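PDB 3WJ2: carboxylesterase from Ferroplasma acidiphilum, which probably hydrolyses carboxylic ester bonds as a carboxylesterase with an alpha/beta-hydrolase fold. Local coordinates for residues Y203-K208 against E249-R254; G85-G90 against A159-A164; M31-L36 against L117-K122; P9-L14 against D291-I296. All coordinates share one frame; numbering follows the deposited sequence.

In the fold
Contact 4 joins residues near the start of the chain to its last helix, 291-303, so the other three contacts form between its two ends. Contacts 2 and 3 interlock: their segments alternate along the chain, their centres are about 13 Å apart, and the backbone at Phe87 and Leu88 meets Arg33 and Ala118, which probably fixes the glycine-rich loop that in relatives forms the oxyanion hole. Contact 1 follows later, its centre about 16 Å from that of contact 4, which it touches where Val204 packs on Leu14. From loops after strands of the central sheet, contact 1 reaches the chain leading into helix 207-217 and contact 2 helix 157-172; contacts 1 and 4 also reach the third subunit.

Contact 1. Residues Y203-K208 against E249-R254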
loop_
_atom_site.group_PDB
_atom_site.type_symbol
_atom_site.label_atom_id
_atom_site.label_comp_id
_atom_site.label_asym_id
_atom_site.label_seq_id
_atom_site.Cartn_x
_atom_site.Cartn_y
_atom_site.Cartn_z
ATOM N N TYR B 203 -3.300 -4.155 -19.278
ATOM C CA TYR B 203 -3.912 -5.064 -20.313
ATOM C C TYR B 203 -4.869 -6.230 -19.988
ATOM O O TYR B 203 -5.829 -6.407 -20.795
ATOM C CB TYR B 203 -2.900 -5.464 -21.421
ATOM C CG TYR B 203 -2.108 -4.275 -21.962
ATOM C CD1 TYR B 203 -2.661 -3.375 -22.895
ATOM C CD2 TYR B 203 -0.799 -4.045 -21.518
ATOM C CE1 TYR B 203 -1.906 -2.253 -23.366
ATOM C CE2 TYR B 203 -0.056 -2.964 -21.969
ATOM C CZ TYR B 203 -0.600 -2.069 -22.883
ATOM O OH TYR B 203 0.211 -1.027 -23.289
ATOM N N VAL B 204 -4.675 -7.040 -18.908
ATOM C CA VAL B 204 -5.482 -8.290 -18.811
ATOM C C VAL B 204 -6.896 -8.008 -18.343
ATOM O O VAL B 204 -7.810 -8.230 -19.047
ATOM C CB VAL B 204 -4.869 -9.532 -18.085
ATOM C CG1 VAL B 204 -5.751 -10.766 -18.333
ATOM C CG2 VAL B 204 -3.446 -9.833 -18.559
ATOM N N LEU B 205 -7.105 -7.490 -17.154
ATOM C CA LEU B 205 -8.462 -6.989 -16.883
ATOM C C LEU B 205 -8.341 -5.516 -16.735
ATOM O O LEU B 205 -7.741 -5.052 -15.773
ATOM C CB LEU B 205 -9.019 -7.644 -15.632
ATOM C CG LEU B 205 -10.319 -7.089 -15.077
ATOM C CD1 LEU B 205 -11.464 -7.271 -16.137
ATOM C CD2 LEU B 205 -10.603 -7.769 -13.717
ATOM N N THR B 206 -8.827 -4.719 -17.680
ATOM C CA THR B 206 -8.665 -3.321 -17.623
ATOM C C THR B 206 -9.860 -2.619 -16.981
ATOM O O THR B 206 -10.939 -3.208 -16.912
ATOM C CB THR B 206 -8.508 -2.691 -19.028
ATOM O OG1 THR B 206 -9.673 -2.979 -19.815
ATOM C CG2 THR B 206 -7.380 -3.324 -19.791
ATOM N N GLY B 207 -9.673 -1.351 -16.627
ATOM C CA GLY B 207 -10.773 -0.482 -16.147
ATOM C C GLY B 207 -11.935 -0.344 -17.119
ATOM O O GLY B 207 -13.134 -0.482 -16.759
ATOM N N LYS B 208 -11.595 -0.135 -18.376
ATOM C CA LYS B 208 -12.580 -0.008 -19.451
ATOM C C LYS B 208 -13.361 -1.291 -19.611
ATOM O O LYS B 208 -14.568 -1.229 -19.759
ATOM C CB LYS B 208 -11.945 0.340 -20.773
ATOM C CG LYS B 208 -11.509 1.812 -20.780
ATOM C CD LYS B 208 -10.687 2.046 -22.039
ATOM C CE LYS B 208 -11.652 2.282 -23.182
ATOM N NZ LYS B 208 -10.912 2.783 -24.359
ATOM N N GLU B 249 -2.463 -10.253 -5.987
ATOM C CA GLU B 249 -1.745 -8.942 -5.773
ATOM C C GLU B 249 -1.962 -7.882 -6.828
ATOM O O GLU B 249 -2.274 -6.731 -6.494
ATOM C CB GLU B 249 -0.250 -9.266 -5.628
ATOM C CG GLU B 249 0.498 -7.997 -5.231
ATOM C CD GLU B 249 1.946 -8.259 -4.934
ATOM O OE1 GLU B 249 2.490 -9.338 -5.155
ATOM O OE2 GLU B 249 2.576 -7.304 -4.369
ATOM N N TYR B 250 -1.882 -8.280 -8.104
ATOM C CA TYR B 250 -1.895 -7.238 -9.155
ATOM C C TYR B 250 -3.171 -7.290 -9.955
ATOM O O TYR B 250 -3.210 -7.795 -11.058
ATOM C CB TYR B 250 -0.678 -7.568 -10.047
ATOM C CG TYR B 250 0.670 -7.293 -9.346
ATOM C CD1 TYR B 250 0.995 -6.012 -8.954
ATOM C CD2 TYR B 250 1.546 -8.308 -9.117
ATOM C CE1 TYR B 250 2.251 -5.789 -8.283
ATOM C CE2 TYR B 250 2.798 -8.113 -8.559
ATOM C CZ TYR B 250 3.114 -6.830 -8.137
ATOM O OH TYR B 250 4.363 -6.593 -7.593
ATOM N N ASP B 251 -4.239 -6.919 -9.316
ATOM C CA ASP B 251 -5.591 -7.160 -9.941
ATOM C C ASP B 251 -6.437 -5.979 -9.489
ATOM O O ASP B 251 -6.510 -5.648 -8.283
ATOM C CB ASP B 251 -6.144 -8.491 -9.357
ATOM C CG ASP B 251 -7.590 -8.779 -9.741
ATOM O OD1 ASP B 251 -8.327 -8.024 -10.316
ATOM O OD2 ASP B 251 -7.924 -9.961 -9.427
ATOM N N PRO B 252 -7.082 -5.275 -10.420
ATOM C CA PRO B 252 -7.946 -4.127 -10.005
ATOM C C PRO B 252 -9.041 -4.483 -8.981
ATOM O O PRO B 252 -9.478 -3.643 -8.188
ATOM C CB PRO B 252 -8.514 -3.566 -11.290
ATOM C CG PRO B 252 -8.281 -4.691 -12.340
ATOM C CD PRO B 252 -7.181 -5.561 -11.877
ATOM N N LEU B 253 -9.522 -5.749 -8.995
ATOM C CA LEU B 253 -10.596 -6.180 -8.107
ATOM C C LEU B 253 -10.163 -6.509 -6.681
ATOM O O LEU B 253 -10.970 -6.883 -5.847
ATOM C CB LEU B 253 -11.250 -7.482 -8.661
ATOM C CG LEU B 253 -11.917 -7.212 -9.967
ATOM C CD1 LEU B 253 -12.837 -8.468 -10.333
ATOM C CD2 LEU B 253 -12.659 -5.951 -10.152
ATOM N N ARG B 254 -8.852 -6.465 -6.365
ATOM C CA ARG B 254 -8.306 -6.984 -5.141
ATOM C C ARG B 254 -8.810 -6.241 -3.879
ATOM O O ARG B 254 -9.155 -6.884 -2.896
ATOM C CB ARG B 254 -6.762 -6.830 -5.211
ATOM C CG ARG B 254 -5.993 -7.291 -3.945
ATOM C CD ARG B 254 -4.543 -6.755 -4.000
ATOM N NE ARG B 254 -4.602 -5.356 -3.613
ATOM C CZ ARG B 254 -3.504 -4.582 -3.653
ATOM N NH1 ARG B 254 -2.378 -5.014 -4.242
ATOM N NH2 ARG B 254 -3.590 -3.320 -3.236
#
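Leu205 leans across onto Pro252 and Leu253, and its side chain can be followed outward atom by atom. CB points toward the 249-254 segment, and because a chi1 of 171° sets CG anti to the backbone N, Leu205 CG is carried to 4.2 Å from Pro252 CG. From there one methyl does most of the work: Leu205 CD2 lies 4.1 Å from Pro252 CG and 4.0 and 4.1 Å from Leu253 CG and CD1, in the notch between the two side chains. Asp251 OD1 is also near this methyl, but it is engaged by Leu253 N in a 2.9 Å capping bond that reaches the oxygen from above the carboxylate plane. The 249-254 segment is the loop that leaves strand 243-248 and enters helix 254-266; in alpha/beta hydrolases the loop after the corresponding strand usually carries the acid of the catalytic triad, and here Leu205, Asp251 and Leu253 all touch His281. Proline suits its place because its ring is stiff and apolar and its phi is already that of the type I turn from Asp251 to Arg254. The same ring also meets backbone, with Pro252 CG 3.5 Å from Leu205 O. Just beyond Leu205 the chain enters helix 207-217, where Thr206 OG1 caps Met209 N, and Ile210 on that helix packs against Leu205, Pro252 and Leu253 alike.

Contact 2. Residues G85-G90 against A159-A164; sequences GGFLFG and ANLAAA
Phe87 meets helix 157-172 with the rim of its ring. At the far corner, Phe87 CZ comes 3.6 Å from Asn160 OD1, which lies near the ring plane, where the weakly positive C-H rim probably suits it; the amide stands at 90° to the ring. Next to it, Phe87 CE1 packs 3.9 Å from Leu161 CD2; this leucine, turned with CG anti to its carbonyl carbon (chi1 -63°), runs past the ring in the opposite direction. Asparagine suits the join because its two ends differ: ND2 is spent on the carbonyls of Ser186 and Phe229, leaving OD1 toward the ring. Tyr217 stacks on the phenyl ring. With an alanine at Phe87, Asn160 and Leu161 would probably lose their packing partner and Tyr217 its stack. Farther out, a tight turn sets the phenylalanine in place: Gly85 O accepts both Leu88 N, at 2.8 Å, and Phe89 N, at 2.9 Å. Gly85 has backbone angles that would jam a side chain against the preceding carbonyl, and Gly86 has a positive phi, so glycine fits both. These glycines belong to an HGGG sequence, which in relatives of this hormone-sensitive-lipase-like family forms the oxyanion hole beside the nucleophile elbow.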
loop_
_atom_site.group_PDB
_atom_site.type_symbol
_atom_site.label_atom_id
_atom_site.label_comp_id
_atom_site.label_asym_id
_atom_site.label_seq_id
_atom_site.Cartn_x
_atom_site.Cartn_y
_atom_site.Cartn_z
ATOM N N GLY B 85 -15.891 -14.945 -16.278
ATOM C CA GLY B 85 -16.218 -14.405 -17.649
ATOM C C GLY B 85 -17.039 -13.096 -17.726
ATOM O O GLY B 85 -17.696 -12.801 -18.717
ATOM N N GLY B 86 -16.938 -12.323 -16.599
ATOM C CA GLY B 86 -17.550 -10.992 -16.670
ATOM C C GLY B 86 -19.047 -10.959 -16.794
ATOM O O GLY B 86 -19.593 -9.932 -17.102
ATOM N N PHE B 87 -19.717 -12.114 -16.616
ATOM C CA PHE B 87 -21.173 -12.258 -16.806
ATOM C C PHE B 87 -21.536 -12.402 -18.280
ATOM O O PHE B 87 -22.740 -12.575 -18.627
ATOM C CB PHE B 87 -22.069 -11.213 -16.067
ATOM C CG PHE B 87 -21.770 -11.104 -14.618
ATOM C CD1 PHE B 87 -22.309 -12.004 -13.724
ATOM C CD2 PHE B 87 -20.983 -10.023 -14.178
ATOM C CE1 PHE B 87 -21.989 -11.780 -12.304
ATOM C CE2 PHE B 87 -20.690 -9.795 -12.839
ATOM C CZ PHE B 87 -21.179 -10.750 -11.921
ATOM N N LEU B 88 -20.477 -12.375 -19.120
ATOM C CA LEU B 88 -20.726 -12.222 -20.576
ATOM C C LEU B 88 -20.251 -13.450 -21.319
ATOM O O LEU B 88 -20.908 -13.816 -22.323
ATOM C CB LEU B 88 -20.059 -10.932 -21.103
ATOM C CG LEU B 88 -20.421 -10.492 -22.533
ATOM C CD1 LEU B 88 -20.324 -8.986 -22.547
ATOM C CD2 LEU B 88 -19.293 -11.161 -23.308
ATOM N N PHE B 89 -19.134 -14.004 -20.903
ATOM C CA PHE B 89 -18.540 -15.153 -21.598
ATOM C C PHE B 89 -18.220 -16.290 -20.670
ATOM O O PHE B 89 -18.512 -16.289 -19.457
ATOM C CB PHE B 89 -17.337 -14.684 -22.514
ATOM C CG PHE B 89 -16.118 -14.256 -21.749
ATOM C CD1 PHE B 89 -15.034 -15.126 -21.594
ATOM C CD2 PHE B 89 -16.018 -12.992 -21.235
ATOM C CE1 PHE B 89 -13.837 -14.751 -20.898
ATOM C CE2 PHE B 89 -14.897 -12.593 -20.526
ATOM C CZ PHE B 89 -13.815 -13.450 -20.312
ATOM N N GLY B 90 -17.533 -17.300 -21.179
ATOM C CA GLY B 90 -17.211 -18.544 -20.505
ATOM C C GLY B 90 -18.384 -19.540 -20.590
ATOM O O GLY B 90 -19.526 -19.133 -20.738
ATOM N N ALA B 159 -17.730 -16.042 -8.843
ATOM C CA ALA B 159 -17.556 -15.900 -7.348
ATOM C C ALA B 159 -18.484 -14.790 -6.839
ATOM O O ALA B 159 -18.863 -14.899 -5.638
ATOM C CB ALA B 159 -16.094 -15.644 -6.976
ATOM N N ASN B 160 -18.769 -13.784 -7.656
ATOM C CA ASN B 160 -19.817 -12.789 -7.226
ATOM C C ASN B 160 -21.121 -13.532 -7.008
ATOM O O ASN B 160 -21.810 -13.379 -6.009
ATOM C CB ASN B 160 -19.962 -11.730 -8.258
ATOM C CG ASN B 160 -21.215 -10.933 -8.081
ATOM O OD1 ASN B 160 -22.275 -11.312 -8.488
ATOM N ND2 ASN B 160 -21.049 -9.736 -7.589
ATOM N N LEU B 161 -21.487 -14.423 -7.967
ATOM C CA LEU B 161 -22.775 -15.154 -7.856
ATOM C C LEU B 161 -22.818 -16.046 -6.574
ATOM O O LEU B 161 -23.837 -16.133 -5.901
ATOM C CB LEU B 161 -23.000 -16.090 -9.093
ATOM C CG LEU B 161 -23.093 -15.254 -10.311
ATOM C CD1 LEU B 161 -23.237 -16.247 -11.577
ATOM C CD2 LEU B 161 -24.251 -14.235 -10.382
ATOM N N ALA B 162 -21.656 -16.699 -6.264
ATOM C CA ALA B 162 -21.533 -17.560 -5.139
ATOM C C ALA B 162 -21.729 -16.707 -3.825
ATOM O O ALA B 162 -22.510 -17.122 -2.993
ATOM C CB ALA B 162 -20.236 -18.241 -5.116
ATOM N N ALA B 163 -21.079 -15.548 -3.781
ATOM C CA ALA B 163 -21.144 -14.729 -2.543
ATOM C C ALA B 163 -22.580 -14.230 -2.486
ATOM O O ALA B 163 -23.156 -14.222 -1.378
ATOM C CB ALA B 163 -20.209 -13.564 -2.644
ATOM N N ALA B 164 -23.171 -13.760 -3.568
ATOM C CA ALA B 164 -24.515 -13.145 -3.532
ATOM C C ALA B 164 -25.598 -14.138 -3.185
ATOM O O ALA B 164 -26.525 -13.797 -2.447
ATOM C CB ALA B 164 -24.773 -12.530 -4.864
#

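Contact 3. Residues M31-L36 against L117-K122; sequences MLRNFL and LAPEHK
Arg33 and Leu117 have the nearest CA atoms across the contact, yet these are still 9.8 Å apart, so one long side chain has to span the gap between helix 29-43 and the turn at 117-122. The arginine leaves its helix extended and then bends at chi3 (-63°), which presents the end of its guanidinium to Glu120, arriving from the opposite direction. The grip is end-on and twofold. Arg33 NH1 gives a nearly straight bond (168°) of 2.9 Å to Glu120 OE1, while Arg33 NH2 gives a more bent one, also 2.9 Å, to the syn lone pair of Glu120 OE2. The two planes are 44° apart, so this bidentate salt bridge is twisted rather than flat. The glutamate stands in a Leu-Ala-Pro-Glu sequence, recurrent in the hormone-sensitive-lipase-like alpha/beta hydrolases, on the loop between strand 109-113 and helix 125-139. Its turn contains a cis peptide before Pro119 and is closed by His121 N bonding to Leu117 O at 3.0 Å. The fold of the chain there brings Ala118 O close to the edge of the guanidinium, although at a poor angle for a bond with Arg33 NH2. Leu117 adds apolar cover, its CD1 lying 3.9 Å from Arg33 NE. That NE donates in turn to Leu88 O of the glycine-rich loop. A methionine in place of Arg33 would probably leave the Glu120 carboxylate without its charged mate and Leu88 O without this donor. Pro119 also rests on Met216 of helix 207-217.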
loop_
_atom_site.group_PDB
_atom_site.type_symbol
_atom_site.label_atom_id
_atom_site.label_comp_id
_atom_site.label_asym_id
_atom_site.label_seq_id
_atom_site.Cartn_x
_atom_site.Cartn_y
_atom_site.Cartn_z
ATOM N N MET B 31 -20.127 -11.208 -30.508
ATOM C CA MET B 31 -18.829 -11.447 -31.208
ATOM C C MET B 31 -17.680 -11.603 -30.261
ATOM O O MET B 31 -16.829 -12.468 -30.413
ATOM C CB MET B 31 -18.556 -10.218 -32.105
ATOM C CG MET B 31 -19.563 -10.129 -33.193
ATOM S SD MET B 31 -18.801 -11.109 -34.529
ATOM C CE MET B 31 -17.662 -9.790 -34.963
ATOM N N LEU B 32 -17.692 -10.785 -29.188
ATOM C CA LEU B 32 -16.640 -10.886 -28.194
ATOM C C LEU B 32 -16.667 -12.227 -27.468
ATOM O O LEU B 32 -15.646 -12.800 -27.207
ATOM C CB LEU B 32 -16.762 -9.737 -27.197
ATOM C CG LEU B 32 -15.798 -9.718 -26.041
ATOM C CD1 LEU B 32 -14.357 -9.405 -26.572
ATOM C CD2 LEU B 32 -16.254 -8.634 -25.137
ATOM N N ARG B 33 -17.850 -12.716 -27.160
ATOM C CA ARG B 33 -18.021 -14.009 -26.506
ATOM C C ARG B 33 -17.424 -15.105 -27.374
ATOM O O ARG B 33 -16.702 -15.944 -26.918
ATOM C CB ARG B 33 -19.515 -14.256 -26.300
ATOM C CG ARG B 33 -19.882 -15.669 -25.701
ATOM C CD ARG B 33 -21.357 -15.872 -25.590
ATOM N NE ARG B 33 -21.902 -14.887 -24.649
ATOM C CZ ARG B 33 -22.873 -14.031 -24.920
ATOM N NH1 ARG B 33 -23.503 -14.016 -26.139
ATOM N NH2 ARG B 33 -23.268 -13.130 -23.999
ATOM N N ASN B 34 -17.793 -15.094 -28.662
ATOM C CA ASN B 34 -17.215 -16.052 -29.577
ATOM C C ASN B 34 -15.673 -15.963 -29.602
ATOM O O ASN B 34 -14.992 -16.984 -29.507
ATOM C CB ASN B 34 -17.776 -15.751 -30.976
ATOM C CG ASN B 34 -16.927 -16.362 -32.078
ATOM O OD1 ASN B 34 -16.005 -15.726 -32.683
ATOM N ND2 ASN B 34 -17.159 -17.619 -32.277
ATOM N N PHE B 35 -15.139 -14.753 -29.713
ATOM C CA PHE B 35 -13.715 -14.601 -29.732
ATOM C C PHE B 35 -13.069 -15.159 -28.484
ATOM O O PHE B 35 -12.144 -15.912 -28.539
ATOM C CB PHE B 35 -13.330 -13.136 -29.918
ATOM C CG PHE B 35 -11.846 -12.911 -29.868
ATOM C CD1 PHE B 35 -11.009 -13.364 -30.933
ATOM C CD2 PHE B 35 -11.262 -12.234 -28.797
ATOM C CE1 PHE B 35 -9.654 -13.154 -30.887
ATOM C CE2 PHE B 35 -9.870 -12.027 -28.746
ATOM C CZ PHE B 35 -9.073 -12.466 -29.800
ATOM N N LEU B 36 -13.584 -14.771 -27.323
ATOM C CA LEU B 36 -12.896 -15.158 -26.134
ATOM C C LEU B 36 -13.103 -16.656 -25.828
ATOM O O LEU B 36 -12.122 -17.332 -25.384
ATOM C CB LEU B 36 -13.365 -14.258 -24.969
ATOM C CG LEU B 36 -13.017 -12.763 -25.112
ATOM C CD1 LEU B 36 -13.772 -11.992 -23.938
ATOM C CD2 LEU B 36 -11.494 -12.585 -24.994
ATOM N N LEU B 117 -26.171 -15.625 -19.607
ATOM C CA LEU B 117 -25.174 -14.600 -19.775
ATOM C C LEU B 117 -25.774 -13.317 -20.342
ATOM O O LEU B 117 -26.757 -13.288 -21.064
ATOM C CB LEU B 117 -24.038 -15.094 -20.742
ATOM C CG LEU B 117 -23.401 -16.349 -20.208
ATOM C CD1 LEU B 117 -22.491 -16.948 -21.404
ATOM C CD2 LEU B 117 -22.568 -16.020 -18.980
ATOM N N ALA B 118 -25.098 -12.210 -19.998
ATOM C CA ALA B 118 -25.495 -10.865 -20.401
ATOM C C ALA B 118 -24.765 -10.507 -21.694
ATOM O O ALA B 118 -23.736 -11.154 -22.048
ATOM C CB ALA B 118 -25.009 -9.899 -19.305
ATOM N N PRO B 119 -25.339 -9.539 -22.461
ATOM C CA PRO B 119 -26.509 -8.699 -22.168
ATOM C C PRO B 119 -27.822 -9.319 -22.584
ATOM O O PRO B 119 -28.876 -8.699 -22.296
ATOM C CB PRO B 119 -26.253 -7.431 -23.058
ATOM C CG PRO B 119 -25.543 -8.075 -24.251
ATOM C CD PRO B 119 -24.635 -9.119 -23.687
ATOM N N GLU B 120 -27.772 -10.521 -23.191
ATOM C CA GLU B 120 -29.026 -11.122 -23.581
ATOM C C GLU B 120 -29.885 -11.371 -22.359
ATOM O O GLU B 120 -31.112 -11.266 -22.425
ATOM C CB GLU B 120 -28.819 -12.389 -24.406
ATOM C CG GLU B 120 -28.058 -12.180 -25.729
ATOM C CD GLU B 120 -26.513 -12.276 -25.623
ATOM O OE1 GLU B 120 -25.862 -12.416 -26.690
ATOM O OE2 GLU B 120 -25.957 -12.264 -24.503
ATOM N N HIS B 121 -29.220 -11.674 -21.245
ATOM C CA HIS B 121 -29.884 -11.977 -19.995
ATOM C C HIS B 121 -29.192 -11.096 -18.927
ATOM O O HIS B 121 -28.044 -11.383 -18.514
ATOM C CB HIS B 121 -29.811 -13.453 -19.610
ATOM C CG HIS B 121 -30.383 -14.355 -20.637
ATOM N ND1 HIS B 121 -31.733 -14.616 -20.741
ATOM C CD2 HIS B 121 -29.772 -15.039 -21.624
ATOM C CE1 HIS B 121 -31.922 -15.403 -21.795
ATOM N NE2 HIS B 121 -30.757 -15.663 -22.349
ATOM N N LYS B 122 -29.860 -10.038 -18.553
ATOM C CA LYS B 122 -29.281 -9.097 -17.600
ATOM C C LYS B 122 -29.581 -9.497 -16.169
ATOM O O LYS B 122 -30.467 -10.373 -15.891
ATOM C CB LYS B 122 -29.833 -7.687 -17.913
ATOM C CG LYS B 122 -29.051 -7.135 -19.126
ATOM C CD LYS B 122 -29.554 -5.810 -19.530
ATOM C CE LYS B 122 -28.756 -5.261 -20.634
ATOM N NZ LYS B 122 -27.475 -4.576 -20.268
#

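Contact 4. Residues P9-L14 against D291-I296; sequences PDFNSL and DGARNI
Asp10 and Phe11 both turn CG anti to their own carbonyl carbon, with chi1 of -65° and -61°, and this sends a carboxylate and a ring toward the start of helix 291-303. The carboxylate does not bond the helix directly: Asp10 OD2 stops 3.5 Å from Asp291 N, and two waters close the gap. One water donates to Asp10 OD2 at 2.5 Å and accepts from Gly292 N at 3.0 Å. The other donates to the same Asp10 OD2 at 2.6 Å and accepts from Asp291 N, again at 3.0 Å. One acidic oxygen thus serves two N-H groups of the first helical turn through water, and its negative charge is probably favourable beside the positive end of the helix dipole. An aspartate probably suits this place, its short side chain stopping where two waters can bridge to the helix. The second oxygen, Asp10 OD1, makes a salt bridge with Arg265 of the third subunit, while Asp291 OD2 pairs with Arg270 of that same subunit, which probably eases the presence of two acids near each other. Next to the polar bridge lies a lighter apolar touch, in which the edge of the phenyl ring approaches a methyl, Phe11 CZ to Ala293 CB at 4.4 Å. Asn12 N bonds to Pro9 O, which shapes the chain around Phe11. Both Phe11 and Ala293 rest on Met279 of strand 271-280, an edge strand of the sheet within this chain, so that Phe11, beside helix 12-20, and helix 291-303 share this strand as a common support.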
loop_
_atom_site.group_PDB
_atom_site.type_symbol
_atom_site.label_atom_id
_atom_site.label_comp_id
_atom_site.label_asym_id
_atom_site.label_seq_id
_atom_site.Cartn_x
_atom_site.Cartn_y
_atom_site.Cartn_z
ATOM N N PRO B 9 6.684 -13.749 -13.647
ATOM C CA PRO B 9 6.992 -13.704 -15.105
ATOM C C PRO B 9 6.279 -14.755 -15.895
ATOM O O PRO B 9 6.176 -14.568 -17.174
ATOM C CB PRO B 9 8.491 -13.893 -15.151
ATOM C CG PRO B 9 8.972 -13.267 -13.722
ATOM C CD PRO B 9 7.857 -13.706 -12.786
ATOM N N ASP B 10 5.760 -15.827 -15.255
ATOM C CA ASP B 10 4.843 -16.746 -15.920
ATOM C C ASP B 10 3.678 -16.072 -16.634
ATOM O O ASP B 10 3.140 -16.629 -17.629
ATOM C CB ASP B 10 4.305 -17.851 -15.004
ATOM C CG ASP B 10 5.356 -18.796 -14.512
ATOM O OD1 ASP B 10 6.465 -18.900 -15.083
ATOM O OD2 ASP B 10 5.060 -19.538 -13.565
ATOM N N PHE B 11 3.251 -14.890 -16.223
ATOM C CA PHE B 11 2.125 -14.217 -16.915
ATOM C C PHE B 11 2.553 -13.294 -18.074
ATOM O O PHE B 11 1.704 -12.640 -18.640
ATOM C CB PHE B 11 1.309 -13.368 -15.906
ATOM C CG PHE B 11 0.711 -14.230 -14.825
ATOM C CD1 PHE B 11 -0.286 -15.148 -15.150
ATOM C CD2 PHE B 11 1.119 -14.076 -13.487
ATOM C CE1 PHE B 11 -0.890 -15.999 -14.162
ATOM C CE2 PHE B 11 0.555 -14.940 -12.465
ATOM C CZ PHE B 11 -0.464 -15.866 -12.821
ATOM N N ASN B 12 3.865 -13.210 -18.368
ATOM C CA ASN B 12 4.280 -12.208 -19.366
ATOM C C ASN B 12 3.598 -12.508 -20.724
ATOM O O ASN B 12 3.098 -11.521 -21.348
ATOM C CB ASN B 12 5.809 -12.161 -19.480
ATOM C CG ASN B 12 6.458 -11.490 -18.232
ATOM O OD1 ASN B 12 5.763 -10.862 -17.415
ATOM N ND2 ASN B 12 7.784 -11.625 -18.104
ATOM N N SER B 13 3.562 -13.764 -21.165
ATOM C CA SER B 13 2.822 -14.101 -22.386
ATOM C C SER B 13 1.383 -13.670 -22.426
ATOM O O SER B 13 0.939 -13.115 -23.429
ATOM C CB SER B 13 2.868 -15.583 -22.653
ATOM O OG SER B 13 4.219 -15.921 -22.901
ATOM N N LEU B 14 0.646 -13.900 -21.319
ATOM C CA LEU B 14 -0.797 -13.499 -21.282
ATOM C C LEU B 14 -0.971 -11.998 -21.322
ATOM O O LEU B 14 -1.919 -11.496 -21.967
ATOM C CB LEU B 14 -1.511 -14.084 -19.982
ATOM C CG LEU B 14 -1.936 -15.510 -20.120
ATOM C CD1 LEU B 14 -2.305 -16.048 -18.647
ATOM C CD2 LEU B 14 -3.167 -15.633 -21.082
ATOM N N ASP B 291 2.967 -22.067 -12.228
ATOM C CA ASP B 291 3.062 -23.025 -11.217
ATOM C C ASP B 291 2.587 -22.377 -9.882
ATOM O O ASP B 291 2.038 -23.085 -9.020
ATOM C CB ASP B 291 4.484 -23.611 -11.048
ATOM C CG ASP B 291 4.457 -24.834 -10.140
ATOM O OD1 ASP B 291 3.774 -25.848 -10.490
ATOM O OD2 ASP B 291 5.038 -24.788 -9.036
ATOM N N GLY B 292 2.957 -21.120 -9.670
ATOM C CA GLY B 292 2.464 -20.433 -8.439
ATOM C C GLY B 292 0.933 -20.475 -8.413
ATOM O O GLY B 292 0.380 -20.818 -7.314
ATOM N N ALA B 293 0.285 -20.092 -9.504
ATOM C CA ALA B 293 -1.201 -20.120 -9.553
ATOM C C ALA B 293 -1.707 -21.547 -9.320
ATOM O O ALA B 293 -2.639 -21.815 -8.583
ATOM C CB ALA B 293 -1.697 -19.549 -10.794
ATOM N N ARG B 294 -1.120 -22.535 -10.026
ATOM C CA ARG B 294 -1.467 -23.931 -9.770
ATOM C C ARG B 294 -1.393 -24.327 -8.303
ATOM O O ARG B 294 -2.282 -25.041 -7.797
ATOM C CB ARG B 294 -0.488 -24.829 -10.615
ATOM C CG ARG B 294 -0.908 -26.272 -10.616
ATOM C CD ARG B 294 0.198 -26.952 -11.549
ATOM N NE ARG B 294 -0.351 -28.279 -11.850
ATOM C CZ ARG B 294 -1.016 -28.597 -12.979
ATOM N NH1 ARG B 294 -1.168 -27.747 -14.000
ATOM N NH2 ARG B 294 -1.472 -29.826 -13.111
ATOM N N ASN B 295 -0.332 -23.957 -7.584
ATOM C CA ASN B 295 -0.178 -24.302 -6.183
ATOM C C ASN B 295 -1.286 -23.578 -5.332
ATOM O O ASN B 295 -1.759 -24.205 -4.387
ATOM C CB ASN B 295 1.165 -23.903 -5.693
ATOM C CG ASN B 295 2.202 -24.894 -6.104
ATOM O OD1 ASN B 295 3.290 -24.489 -6.588
ATOM N ND2 ASN B 295 1.904 -26.143 -5.957
ATOM N N ILE B 296 -1.640 -22.361 -5.657
ATOM C CA ILE B 296 -2.757 -21.661 -4.882
ATOM C C ILE B 296 -4.039 -22.404 -5.086
ATOM O O ILE B 296 -4.788 -22.646 -4.092
ATOM C CB ILE B 296 -2.812 -20.167 -5.268
ATOM C CG1 ILE B 296 -1.597 -19.498 -4.683
ATOM C CG2 ILE B 296 -4.174 -19.475 -4.838
ATOM C CD1 ILE B 296 -1.380 -18.097 -5.334
HETATM O O HOH W 1 4.524 -19.112 -11.161
HETATM O O HOH W 2 5.662 -22.036 -13.631
#